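Long-range contacts in alanine dehydrogenase (Archaeoglobus fulgidus, PDB 1OMO), which catalyses the reversible NAD(+)-dependent oxidative deamination of L-alanine to pyruvate and ammonium as a homodimer: residues Ser125-Ile131 with Cys188-Thr194; Ala182-Arg187 with Glu205-Glu209; Ile150-Tyr156 with Ile175-Pro181. One frame throughout, in Å; residues are numbered along the deposited sequence.

Interaction 1 of 3, residues Ser125-Ile131 with Cys188-Thr194; sequences SSVFGFI and CDVLVTT. With NAD (nicotinamide-adenine-dinucleotide), chain D.
D189 grips the start of the neighbouring strand with one oxygen: its OD2 accepts the backbone N of S126 at 2.8 Å and that of V127 at 2.9 Å, the two donors arriving from opposite faces of the carboxylate plane. Beyond this clamp, strands 127-131 and 190-193 run parallel, their axes 16° apart, as central strands of the Rossmann-type NAD domain. In the regular part of the pairing, the N atoms of G129 and I131 donate to V190 O and V192 O, while V192 N and T194 N donate to G129 O and I131 O; V192 N to G129 O, at 2.8 Å, is almost straight (177°).

On one face of the sheet lie F128, F130, V190 and V192. V192 CG2 sits over the F130 ring, 4.1 Å from its centroid, and V190 CB meets F128 CE2 at 3.6 Å. Both phenylalanines turn CG anti to the carbonyl carbon, which lays each ring alongside its valine. L144 of helix 135-147 packs on F128 and V192. On the other face I131 CG1 packs on L191 CD1.

Further out, R122 forms a salt bridge to D189 OD1 and probably helps orient the carboxylate. At the C-terminal end of the strands T194 belongs to the NAD pocket, its O lying 3.8 Å from the cofactor's C5B.

Interaction 2 of 3, residues Ala182-Arg187 with Glu205-Glu209; sequences AEEASR and EWVEE
The indole of W206 lies against the first turn of helix 182-185, with E183 covering one of its faces. E183 CA stands 3.6 Å from the centroid of the six-membered ring and 16° off its normal, a CH-pi contact, and E183 CB also lies over the ring system. With CG anti to the backbone N and the chain extended beyond it, the glutamate continues across the indole until its carboxylate lies nearly parallel to the ring, the two planes 15° apart. Although E183 OE2 comes close to W206 NE1, the angle is poor for a direct bond. A water in the ring plane satisfies the indole instead, accepting from W206 NE1 at 2.8 Å and donating to E183 OE2.

S186 OG approaches the indole at its edge, near W206 CE3, but its hydrogen bond goes back to A182 O at 2.8 Å. That carbonyl also accepts S186 N, from the opposite face of its plane, so both donors of S186 are used on one acceptor of the helix.

The contact joins the short helix that follows strand 177-179 to the loop between strands 190-193 and 212-215, at the surface of the Rossmann-type domain. Here E184, R187 and E208 form a salt-bridge network. R187 NE donates to E208 OE1 at 2.8 Å in a clearly bent bond, with the acceptor in the guanidinium plane and the carboxylate turned 86° against it. R187 NH2 makes a weak bond to E184 OE1; the other carboxylate oxygen, E184 OE2, is held in a salt bridge by K154 NZ, which also donates to R187 O. A second water bridges the backbones, donating to S186 O at 2.7 Å and accepting from E208 N at 2.8 Å.

Interaction 3 of 3, residues Ile150-Tyr156 with Ile175-Pro181; sequences IGEVKAY and ISASVQP. With NAD (nicotinamide-adenine-dinucleotide), chain D.
A beta-alpha-beta unit, strand 152-156, helix 160-172 and strand 177-179, brings these segments together at one margin of the parallel Rossmann-type sheet. The strand axes diverge by 18°, and four backbone bonds join them: V153 N to S176 O, S178 N to V153 O, A155 N to S178 O and Q180 N to A155 O. The third is nearly straight (173°), whereas Q180 N comes from above the carbonyl plane of A155.

V153 CB and A177 CB meet at 3.4 Å on the face covered by helix 160-172. Nearer the start of the pairing, I175 CG2 touches both V153 CG2 and I150 CG2, each at 3.7 Å. A water ties the polar margin, donating to E152 OE1 and V153 O and accepting from S178 OG.

Y156 closes the far end. A first torsion of 169° swings its ring out between the Q180-P181 backbone and the adenine of NAD: Q180 O lies at the ring edge, 3.4 Å from Y156 CD2, while Y156 CE1 approaches NAD C2A at 3.2 Å. This tight carbon-to-carbon approach is consistent with Y156 shaping the adenine pocket by packing; its OH, 4.3 Å from NAD N1A, lies beyond bonding distance of the adenine nitrogens.

In the fold
From the N terminus, strand 127-131 comes first and pairs with strand 190-193 across a gap of some 57 residues, so interaction 1 closes the longest of the three loops. Nested inside it, interaction 3 closes the beta-alpha-beta unit from 150-156 to 175-181. Interaction 2 opens directly afterward at helix 182-185, closes at 205-209 in the loop before strand 212-215, and crosses interaction 1, because strand 190-193 lies between its own two segments. Interactions 1 and 3 share one sheet: strand 152-156 pairs with 127-131, as in F128 N to E152 O, and both contacts reach NAD. K154 links interaction 3 to interaction 2 by reaching helix 182-185 and R187, while I131 and L191 pack against A185 and S186.

Interaction 1 of 3, residues Ser125-Ile131 with Cys188-Thr194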
loop_
_atom_site.group_PDB
_atom_site.type_symbol
_atom_site.label_atom_id
_atom_site.label_comp_id
_atom_site.label_asym_id
_atom_site.label_seq_id
_atom_site.Cartn_x
_atom_site.Cartn_y
_atom_site.Cartn_z
ATOM N N SER A 125 38.148 2.252 -12.409
ATOM C CA SER A 125 37.870 3.215 -11.326
ATOM C C SER A 125 38.625 2.853 -10.061
ATOM O O SER A 125 38.664 1.685 -9.661
ATOM C CB SER A 125 36.358 3.275 -11.005
ATOM O OG SER A 125 35.627 3.846 -12.075
ATOM N N SER A 126 39.217 3.862 -9.428
ATOM C CA SER A 126 39.954 3.624 -8.200
ATOM C C SER A 126 39.771 4.735 -7.183
ATOM O O SER A 126 39.980 4.514 -5.993
ATOM C CB SER A 126 41.440 3.492 -8.504
ATOM O OG SER A 126 41.853 4.633 -9.222
ATOM N N VAL A 127 39.446 5.940 -7.659
ATOM C CA VAL A 127 39.246 7.059 -6.756
ATOM C C VAL A 127 37.753 7.210 -6.555
ATOM O O VAL A 127 37.015 7.395 -7.515
ATOM C CB VAL A 127 39.844 8.363 -7.315
ATOM C CG1 VAL A 127 39.677 9.477 -6.296
ATOM C CG2 VAL A 127 41.354 8.164 -7.621
ATOM N N PHE A 128 37.314 7.103 -5.306
ATOM C CA PHE A 128 35.905 7.212 -4.990
ATOM C C PHE A 128 35.618 8.414 -4.145
ATOM O O PHE A 128 36.180 8.555 -3.067
ATOM C CB PHE A 128 35.428 5.948 -4.260
ATOM C CG PHE A 128 35.388 4.726 -5.144
ATOM C CD1 PHE A 128 36.575 4.131 -5.600
ATOM C CD2 PHE A 128 34.176 4.210 -5.582
ATOM C CE1 PHE A 128 36.546 3.043 -6.484
ATOM C CE2 PHE A 128 34.149 3.125 -6.466
ATOM C CZ PHE A 128 35.338 2.550 -6.914
ATOM N N GLY A 129 34.746 9.276 -4.648
ATOM C CA GLY A 129 34.352 10.468 -3.920
ATOM C C GLY A 129 32.939 10.370 -3.333
ATOM O O GLY A 129 32.009 9.848 -3.965
ATOM N N PHE A 130 32.778 10.857 -2.109
ATOM C CA PHE A 130 31.496 10.848 -1.443
ATOM C C PHE A 130 31.050 12.251 -1.016
ATOM O O PHE A 130 31.737 12.952 -0.250
ATOM C CB PHE A 130 31.538 9.932 -0.220
ATOM C CG PHE A 130 31.707 8.473 -0.560
ATOM C CD1 PHE A 130 32.958 7.976 -0.941
ATOM C CD2 PHE A 130 30.621 7.598 -0.499
ATOM C CE1 PHE A 130 33.132 6.618 -1.260
ATOM C CE2 PHE A 130 30.774 6.226 -0.815
ATOM C CZ PHE A 130 32.032 5.740 -1.194
ATOM N N ILE A 131 29.916 12.681 -1.552
ATOM C CA ILE A 131 29.334 13.954 -1.168
ATOM C C ILE A 131 28.217 13.511 -0.230
ATOM O O ILE A 131 27.183 13.029 -0.682
ATOM C CB ILE A 131 28.717 14.691 -2.357
ATOM C CG1 ILE A 131 29.766 14.877 -3.456
ATOM C CG2 ILE A 131 28.187 16.021 -1.907
ATOM C CD1 ILE A 131 31.027 15.581 -2.974
ATOM N N CYS A 188 36.944 12.542 -9.147
ATOM C CA CYS A 188 37.139 11.117 -8.900
ATOM C C CYS A 188 36.670 10.300 -10.087
ATOM O O CYS A 188 36.228 10.863 -11.074
ATOM C CB CYS A 188 36.319 10.709 -7.674
ATOM S SG CYS A 188 34.558 11.087 -7.882
ATOM N N ASP A 189 36.748 8.978 -10.004
ATOM C CA ASP A 189 36.252 8.134 -11.108
ATOM C C ASP A 189 34.762 7.756 -10.862
ATOM O O ASP A 189 33.972 7.656 -11.798
ATOM C CB ASP A 189 37.094 6.855 -11.228
ATOM C CG ASP A 189 38.605 7.137 -11.240
ATOM O OD1 ASP A 189 39.052 8.001 -12.025
ATOM O OD2 ASP A 189 39.338 6.493 -10.454
ATOM N N VAL A 190 34.408 7.569 -9.588
ATOM C CA VAL A 190 33.058 7.213 -9.142
ATOM C C VAL A 190 32.709 8.201 -8.022
ATOM O O VAL A 190 33.409 8.273 -6.997
ATOM C CB VAL A 190 33.021 5.744 -8.592
ATOM C CG1 VAL A 190 31.626 5.397 -8.032
ATOM C CG2 VAL A 190 33.394 4.759 -9.732
ATOM N N LEU A 191 31.642 8.969 -8.236
ATOM C CA LEU A 191 31.182 9.969 -7.275
ATOM C C LEU A 191 29.798 9.553 -6.735
ATOM O O LEU A 191 28.856 9.388 -7.505
ATOM C CB LEU A 191 31.110 11.346 -7.973
ATOM C CG LEU A 191 30.528 12.560 -7.217
ATOM C CD1 LEU A 191 31.396 12.904 -5.997
ATOM C CD2 LEU A 191 30.446 13.777 -8.165
ATOM N N VAL A 192 29.707 9.378 -5.422
ATOM C CA VAL A 192 28.483 8.971 -4.732
ATOM C C VAL A 192 27.836 10.169 -3.999
ATOM O O VAL A 192 28.340 10.566 -2.953
ATOM C CB VAL A 192 28.813 7.922 -3.649
ATOM C CG1 VAL A 192 27.543 7.440 -2.986
ATOM C CG2 VAL A 192 29.618 6.781 -4.245
ATOM N N THR A 193 26.749 10.746 -4.514
ATOM C CA THR A 193 26.109 11.869 -3.816
ATOM C C THR A 193 24.988 11.304 -2.948
ATOM O O THR A 193 24.096 10.643 -3.417
ATOM C CB THR A 193 25.580 12.921 -4.787
ATOM O OG1 THR A 193 24.504 12.376 -5.528
ATOM C CG2 THR A 193 26.715 13.380 -5.760
ATOM N N THR A 194 25.020 11.605 -1.666
ATOM C CA THR A 194 24.088 10.999 -0.748
ATOM C C THR A 194 23.376 11.995 0.185
ATOM O O THR A 194 22.898 11.636 1.270
ATOM C CB THR A 194 24.931 9.940 0.006
ATOM O OG1 THR A 194 24.220 8.711 0.110
ATOM C CG2 THR A 194 25.351 10.408 1.295
HETATM P PA NAD D . 21.653 11.007 6.893
HETATM O O1A NAD D . 20.966 12.202 7.444
HETATM O O2A NAD D . 22.287 10.003 7.865
HETATM O O5B NAD D . 22.803 11.241 5.731
HETATM C C5B NAD D . 22.880 12.496 4.933
HETATM C C4B NAD D . 24.267 13.126 5.227
HETATM O O4B NAD D . 24.272 14.336 4.348
HETATM C C3B NAD D . 24.502 13.749 6.684
HETATM O O3B NAD D . 25.726 13.190 7.307
HETATM C C2B NAD D . 24.568 15.282 6.480
HETATM O O2B NAD D . 25.281 16.059 7.373
HETATM C C1B NAD D . 25.020 15.343 4.988
HETATM N N9A NAD D . 24.600 16.531 4.304
HETATM C C8A NAD D . 23.426 17.257 4.344
HETATM N N7A NAD D . 23.424 18.295 3.534
HETATM C C5A NAD D . 24.595 18.324 2.911
HETATM C C6A NAD D . 25.149 19.227 1.902
HETATM N N6A NAD D . 24.481 20.262 1.460
HETATM N N1A NAD D . 26.427 18.908 1.478
HETATM C C2A NAD D . 27.140 17.851 1.933
HETATM N N3A NAD D . 26.648 16.956 2.910
HETATM C C4A NAD D . 25.363 17.225 3.354
HETATM O O3 NAD D . 20.810 10.074 5.802
HETATM P PN NAD D . 21.109 8.628 4.962
HETATM O O1N NAD D . 22.561 8.281 5.161
HETATM O O2N NAD D . 19.991 7.651 5.266
HETATM O O5D NAD D . 20.918 9.250 3.407
HETATM C C5D NAD D . 19.653 10.184 3.385
HETATM C C4D NAD D . 19.291 10.617 2.002
HETATM O O4D NAD D . 19.117 9.346 1.159
HETATM C C3D NAD D . 17.922 11.357 1.869
HETATM O O3D NAD D . 17.874 12.209 0.709
HETATM C C2D NAD D . 16.972 10.159 1.781
HETATM O O2D NAD D . 15.641 10.488 1.557
HETATM C C1D NAD D . 17.717 9.279 0.669
HETATM N N1N NAD D . 17.506 7.791 0.603
HETATM C C2N NAD D . 17.189 7.338 -0.751
HETATM C C3N NAD D . 17.175 5.904 -0.895
HETATM C C7N NAD D . 16.803 5.405 -2.418
HETATM O O7N NAD D . 16.314 4.248 -2.562
HETATM N N7N NAD D . 17.060 6.261 -3.458
HETATM C C4N NAD D . 17.447 4.948 0.112
HETATM C C5N NAD D . 17.752 5.542 1.404
HETATM C C6N NAD D . 17.785 6.927 1.637
HETATM O O HOH W 1 33.959 5.890 -14.115
HETATM O O HOH W 2 41.999 7.132 -11.119
#

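Interaction 2 of 3, residues Ala182-Arg187 with Glu205-Glu209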
loop_
_atom_site.group_PDB
_atom_site.type_symbol
_atom_site.label_atom_id
_atom_site.label_comp_id
_atom_site.label_asym_id
_atom_site.label_seq_id
_atom_site.Cartn_x
_atom_site.Cartn_y
_atom_site.Cartn_z
ATOM N N ALA A 182 34.109 19.967 -0.959
ATOM C CA ALA A 182 33.263 19.388 -1.995
ATOM C C ALA A 182 33.866 19.380 -3.391
ATOM O O ALA A 182 33.776 18.390 -4.104
ATOM C CB ALA A 182 31.906 20.085 -2.016
ATOM N N GLU A 183 34.463 20.489 -3.797
ATOM C CA GLU A 183 35.072 20.567 -5.130
ATOM C C GLU A 183 36.108 19.471 -5.381
ATOM O O GLU A 183 36.143 18.899 -6.460
ATOM C CB GLU A 183 35.709 21.954 -5.358
ATOM C CG GLU A 183 36.575 22.045 -6.585
ATOM C CD GLU A 183 36.782 23.477 -7.001
ATOM O OE1 GLU A 183 37.416 23.741 -8.044
ATOM O OE2 GLU A 183 36.293 24.347 -6.265
ATOM N N GLU A 184 36.935 19.170 -4.387
ATOM C CA GLU A 184 37.965 18.132 -4.541
ATOM C C GLU A 184 37.389 16.699 -4.488
ATOM O O GLU A 184 37.808 15.827 -5.248
ATOM C CB GLU A 184 39.069 18.324 -3.485
ATOM C CG GLU A 184 40.197 17.313 -3.549
ATOM C CD GLU A 184 40.944 17.323 -4.884
ATOM O OE1 GLU A 184 41.258 18.427 -5.381
ATOM O OE2 GLU A 184 41.221 16.225 -5.427
ATOM N N ALA A 185 36.428 16.464 -3.600
ATOM C CA ALA A 185 35.791 15.147 -3.484
ATOM C C ALA A 185 35.137 14.765 -4.796
ATOM O O ALA A 185 35.092 13.606 -5.137
ATOM C CB ALA A 185 34.739 15.165 -2.379
ATOM N N SER A 186 34.612 15.755 -5.518
ATOM C CA SER A 186 33.940 15.544 -6.806
ATOM C C SER A 186 34.859 15.078 -7.928
ATOM O O SER A 186 34.405 14.575 -8.956
ATOM C CB SER A 186 33.280 16.831 -7.265
ATOM O OG SER A 186 32.379 17.272 -6.291
ATOM N N ARG A 187 36.149 15.282 -7.728
ATOM C CA ARG A 187 37.179 14.902 -8.683
ATOM C C ARG A 187 37.503 13.462 -8.368
ATOM O O ARG A 187 38.248 13.189 -7.436
ATOM C CB ARG A 187 38.399 15.812 -8.466
ATOM C CG ARG A 187 39.643 15.410 -9.211
ATOM C CD ARG A 187 40.609 16.581 -9.251
ATOM N NE ARG A 187 40.057 17.695 -10.018
ATOM C CZ ARG A 187 39.956 18.933 -9.558
ATOM N NH1 ARG A 187 39.440 19.884 -10.328
ATOM N NH2 ARG A 187 40.372 19.217 -8.328
ATOM N N GLU A 205 31.576 22.097 -13.496
ATOM C CA GLU A 205 33.004 22.250 -13.759
ATOM C C GLU A 205 33.872 21.411 -12.835
ATOM O O GLU A 205 35.054 21.257 -13.077
ATOM C CB GLU A 205 33.420 23.732 -13.694
ATOM C CG GLU A 205 33.620 24.260 -12.280
ATOM C CD GLU A 205 33.088 25.671 -12.095
ATOM O OE1 GLU A 205 31.914 25.922 -12.448
ATOM O OE2 GLU A 205 33.842 26.527 -11.581
ATOM N N TRP A 206 33.301 20.866 -11.771
ATOM C CA TRP A 206 34.075 20.022 -10.866
ATOM C C TRP A 206 34.104 18.567 -11.387
ATOM O O TRP A 206 34.933 17.762 -10.969
ATOM C CB TRP A 206 33.455 20.009 -9.460
ATOM C CG TRP A 206 33.349 21.340 -8.748
ATOM C CD1 TRP A 206 33.896 22.534 -9.132
ATOM C CD2 TRP A 206 32.675 21.594 -7.506
ATOM N NE1 TRP A 206 33.607 23.514 -8.208
ATOM C CE2 TRP A 206 32.860 22.967 -7.199
ATOM C CE3 TRP A 206 31.932 20.797 -6.626
ATOM C CZ2 TRP A 206 32.330 23.558 -6.048
ATOM C CZ3 TRP A 206 31.404 21.387 -5.479
ATOM C CH2 TRP A 206 31.605 22.757 -5.204
ATOM N N VAL A 207 33.198 18.224 -12.297
ATOM C CA VAL A 207 33.140 16.837 -12.759
ATOM C C VAL A 207 33.975 16.573 -13.990
ATOM O O VAL A 207 33.781 17.200 -15.034
ATOM C CB VAL A 207 31.691 16.374 -13.053
ATOM C CG1 VAL A 207 31.690 14.881 -13.455
ATOM C CG2 VAL A 207 30.807 16.587 -11.821
ATOM N N GLU A 208 34.909 15.635 -13.841
ATOM C CA GLU A 208 35.797 15.260 -14.931
ATOM C C GLU A 208 35.169 14.201 -15.826
ATOM O O GLU A 208 34.248 13.486 -15.415
ATOM C CB GLU A 208 37.125 14.717 -14.378
ATOM C CG GLU A 208 37.708 15.547 -13.210
ATOM C CD GLU A 208 39.214 15.816 -13.328
ATOM O OE1 GLU A 208 39.842 16.061 -12.284
ATOM O OE2 GLU A 208 39.774 15.800 -14.445
ATOM N N GLU A 209 35.684 14.131 -17.050
ATOM C CA GLU A 209 35.267 13.161 -18.028
ATOM C C GLU A 209 35.476 11.778 -17.400
ATOM O O GLU A 209 36.324 11.619 -16.520
ATOM C CB GLU A 209 36.148 13.270 -19.281
ATOM C CG GLU A 209 36.083 14.595 -19.999
ATOM C CD GLU A 209 36.768 14.564 -21.371
ATOM O OE1 GLU A 209 36.626 15.552 -22.113
ATOM O OE2 GLU A 209 37.439 13.565 -21.710
HETATM O O HOH W 3 34.320 26.208 -8.109
HETATM O O HOH W 4 35.129 13.975 -11.540
#

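Interaction 3 of 3, residues Ile150-Tyr156 with Ile175-Pro181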
loop_
_atom_site.group_PDB
_atom_site.type_symbol
_atom_site.label_atom_id
_atom_site.label_comp_id
_atom_site.label_asym_id
_atom_site.label_seq_id
_atom_site.Cartn_x
_atom_site.Cartn_y
_atom_site.Cartn_z
ATOM N N ILE A 150 39.105 -0.343 -3.994
ATOM C CA ILE A 150 39.089 1.101 -3.814
ATOM C C ILE A 150 40.468 1.668 -3.505
ATOM O O ILE A 150 41.034 1.415 -2.443
ATOM C CB ILE A 150 38.071 1.467 -2.709
ATOM C CG1 ILE A 150 36.656 1.087 -3.196
ATOM C CG2 ILE A 150 38.147 2.933 -2.400
ATOM C CD1 ILE A 150 35.552 1.386 -2.237
ATOM N N GLY A 151 41.010 2.425 -4.454
ATOM C CA GLY A 151 42.326 3.003 -4.282
ATOM C C GLY A 151 42.368 4.146 -3.294
ATOM O O GLY A 151 43.243 4.185 -2.440
ATOM N N GLU A 152 41.411 5.061 -3.410
ATOM C CA GLU A 152 41.356 6.211 -2.537
ATOM C C GLU A 152 39.946 6.736 -2.329
ATOM O O GLU A 152 39.133 6.732 -3.248
ATOM C CB GLU A 152 42.195 7.347 -3.106
ATOM C CG GLU A 152 42.221 8.557 -2.192
ATOM C CD GLU A 152 42.726 9.811 -2.895
ATOM O OE1 GLU A 152 42.882 10.860 -2.235
ATOM O OE2 GLU A 152 42.957 9.743 -4.115
ATOM N N VAL A 153 39.676 7.206 -1.115
ATOM C CA VAL A 153 38.378 7.769 -0.770
ATOM C C VAL A 153 38.543 9.244 -0.410
ATOM O O VAL A 153 39.418 9.608 0.375
ATOM C CB VAL A 153 37.732 6.987 0.413
ATOM C CG1 VAL A 153 36.571 7.813 1.044
ATOM C CG2 VAL A 153 37.224 5.624 -0.112
ATOM N N LYS A 154 37.721 10.085 -1.030
ATOM C CA LYS A 154 37.710 11.519 -0.760
ATOM C C LYS A 154 36.328 11.827 -0.170
ATOM O O LYS A 154 35.321 11.707 -0.874
ATOM C CB LYS A 154 37.939 12.271 -2.059
ATOM C CG LYS A 154 39.281 11.889 -2.707
ATOM C CD LYS A 154 39.382 12.393 -4.135
ATOM C CE LYS A 154 40.401 13.475 -4.304
ATOM N NZ LYS A 154 40.387 13.877 -5.736
ATOM N N ALA A 155 36.268 12.222 1.102
ATOM C CA ALA A 155 34.980 12.450 1.756
ATOM C C ALA A 155 34.585 13.861 2.186
ATOM O O ALA A 155 35.319 14.537 2.896
ATOM C CB ALA A 155 34.877 11.517 2.960
ATOM N N TYR A 156 33.401 14.283 1.790
ATOM C CA TYR A 156 32.910 15.599 2.160
ATOM C C TYR A 156 31.520 15.599 2.764
ATOM O O TYR A 156 30.588 15.019 2.202
ATOM C CB TYR A 156 32.847 16.533 0.954
ATOM C CG TYR A 156 32.076 17.821 1.264
ATOM C CD1 TYR A 156 30.729 17.971 0.892
ATOM C CD2 TYR A 156 32.691 18.877 1.969
ATOM C CE1 TYR A 156 30.011 19.140 1.210
ATOM C CE2 TYR A 156 31.979 20.042 2.300
ATOM C CZ TYR A 156 30.642 20.167 1.918
ATOM O OH TYR A 156 29.943 21.303 2.272
ATOM N N ILE A 175 41.321 1.031 3.739
ATOM C CA ILE A 175 41.139 1.832 2.551
ATOM C C ILE A 175 41.691 3.240 2.770
ATOM O O ILE A 175 41.272 3.956 3.690
ATOM C CB ILE A 175 39.671 1.918 2.165
ATOM C CG1 ILE A 175 39.163 0.550 1.706
ATOM C CG2 ILE A 175 39.504 2.940 1.054
ATOM C CD1 ILE A 175 37.640 0.403 1.755
ATOM N N SER A 176 42.651 3.629 1.937
ATOM C CA SER A 176 43.222 4.968 2.040
ATOM C C SER A 176 42.096 6.009 1.872
ATOM O O SER A 176 41.305 5.938 0.930
ATOM C CB SER A 176 44.287 5.156 0.960
ATOM O OG SER A 176 44.136 6.413 0.312
ATOM N N ALA A 177 42.025 6.976 2.780
ATOM C CA ALA A 177 40.955 7.967 2.706
ATOM C C ALA A 177 41.249 9.293 3.430
ATOM O O ALA A 177 42.038 9.333 4.358
ATOM C CB ALA A 177 39.646 7.342 3.249
ATOM N N SER A 178 40.596 10.371 2.999
ATOM C CA SER A 178 40.823 11.658 3.638
ATOM C C SER A 178 39.605 12.549 3.530
ATOM O O SER A 178 38.799 12.394 2.622
ATOM C CB SER A 178 42.019 12.379 2.997
ATOM O OG SER A 178 41.644 13.073 1.801
ATOM N N VAL A 179 39.483 13.484 4.461
ATOM C CA VAL A 179 38.379 14.445 4.453
ATOM C C VAL A 179 38.761 15.474 3.385
ATOM O O VAL A 179 39.943 15.800 3.241
ATOM C CB VAL A 179 38.229 15.126 5.825
ATOM C CG1 VAL A 179 37.159 16.220 5.749
ATOM C CG2 VAL A 179 37.861 14.089 6.882
ATOM N N GLN A 180 37.780 15.964 2.633
ATOM C CA GLN A 180 38.033 16.904 1.542
ATOM C C GLN A 180 36.843 17.808 1.280
ATOM O O GLN A 180 35.710 17.400 1.444
ATOM C CB GLN A 180 38.304 16.125 0.242
ATOM C CG GLN A 180 39.518 15.180 0.256
ATOM C CD GLN A 180 40.825 15.932 0.256
ATOM O OE1 GLN A 180 40.890 17.036 -0.247
ATOM N NE2 GLN A 180 41.868 15.330 0.795
ATOM N N PRO A 181 37.090 19.025 0.799
ATOM C CA PRO A 181 36.070 20.030 0.479
ATOM C C PRO A 181 35.272 19.411 -0.635
ATOM O O PRO A 181 35.740 18.464 -1.237
ATOM C CB PRO A 181 36.877 21.215 -0.043
ATOM C CG PRO A 181 38.272 20.968 0.485
ATOM C CD PRO A 181 38.426 19.479 0.384
HETATM P PA NAD D . 21.653 11.007 6.893
HETATM O O1A NAD D . 20.966 12.202 7.444
HETATM O O2A NAD D . 22.287 10.003 7.865
HETATM O O5B NAD D . 22.803 11.241 5.731
HETATM C C5B NAD D . 22.880 12.496 4.933
HETATM C C4B NAD D . 24.267 13.126 5.227
HETATM O O4B NAD D . 24.272 14.336 4.348
HETATM C C3B NAD D . 24.502 13.749 6.684
HETATM O O3B NAD D . 25.726 13.190 7.307
HETATM C C2B NAD D . 24.568 15.282 6.480
HETATM O O2B NAD D . 25.281 16.059 7.373
HETATM C C1B NAD D . 25.020 15.343 4.988
HETATM N N9A NAD D . 24.600 16.531 4.304
HETATM C C8A NAD D . 23.426 17.257 4.344
HETATM N N7A NAD D . 23.424 18.295 3.534
HETATM C C5A NAD D . 24.595 18.324 2.911
HETATM C C6A NAD D . 25.149 19.227 1.902
HETATM N N6A NAD D . 24.481 20.262 1.460
HETATM N N1A NAD D . 26.427 18.908 1.478
HETATM C C2A NAD D . 27.140 17.851 1.933
HETATM N N3A NAD D . 26.648 16.956 2.910
HETATM C C4A NAD D . 25.363 17.225 3.354
HETATM O O3 NAD D . 20.810 10.074 5.802
HETATM P PN NAD D . 21.109 8.628 4.962
HETATM O O1N NAD D . 22.561 8.281 5.161
HETATM O O2N NAD D . 19.991 7.651 5.266
HETATM O O5D NAD D . 20.918 9.250 3.407
HETATM C C5D NAD D . 19.653 10.184 3.385
HETATM C C4D NAD D . 19.291 10.617 2.002
HETATM O O4D NAD D . 19.117 9.346 1.159
HETATM C C3D NAD D . 17.922 11.357 1.869
HETATM O O3D NAD D . 17.874 12.209 0.709
HETATM C C2D NAD D . 16.972 10.159 1.781
HETATM O O2D NAD D . 15.641 10.488 1.557
HETATM C C1D NAD D . 17.717 9.279 0.669
HETATM N N1N NAD D . 17.506 7.791 0.603
HETATM C C2N NAD D . 17.189 7.338 -0.751
HETATM C C3N NAD D . 17.175 5.904 -0.895
HETATM C C7N NAD D . 16.803 5.405 -2.418
HETATM O O7N NAD D . 16.314 4.248 -2.562
HETATM N N7N NAD D . 17.060 6.261 -3.458
HETATM C C4N NAD D . 17.447 4.948 0.112
HETATM C C5N NAD D . 17.752 5.542 1.404
HETATM C C6N NAD D . 17.785 6.927 1.637
HETATM O O HOH W 5 43.094 2.015 -0.400
HETATM O O HOH W 6 41.830 10.581 0.012
#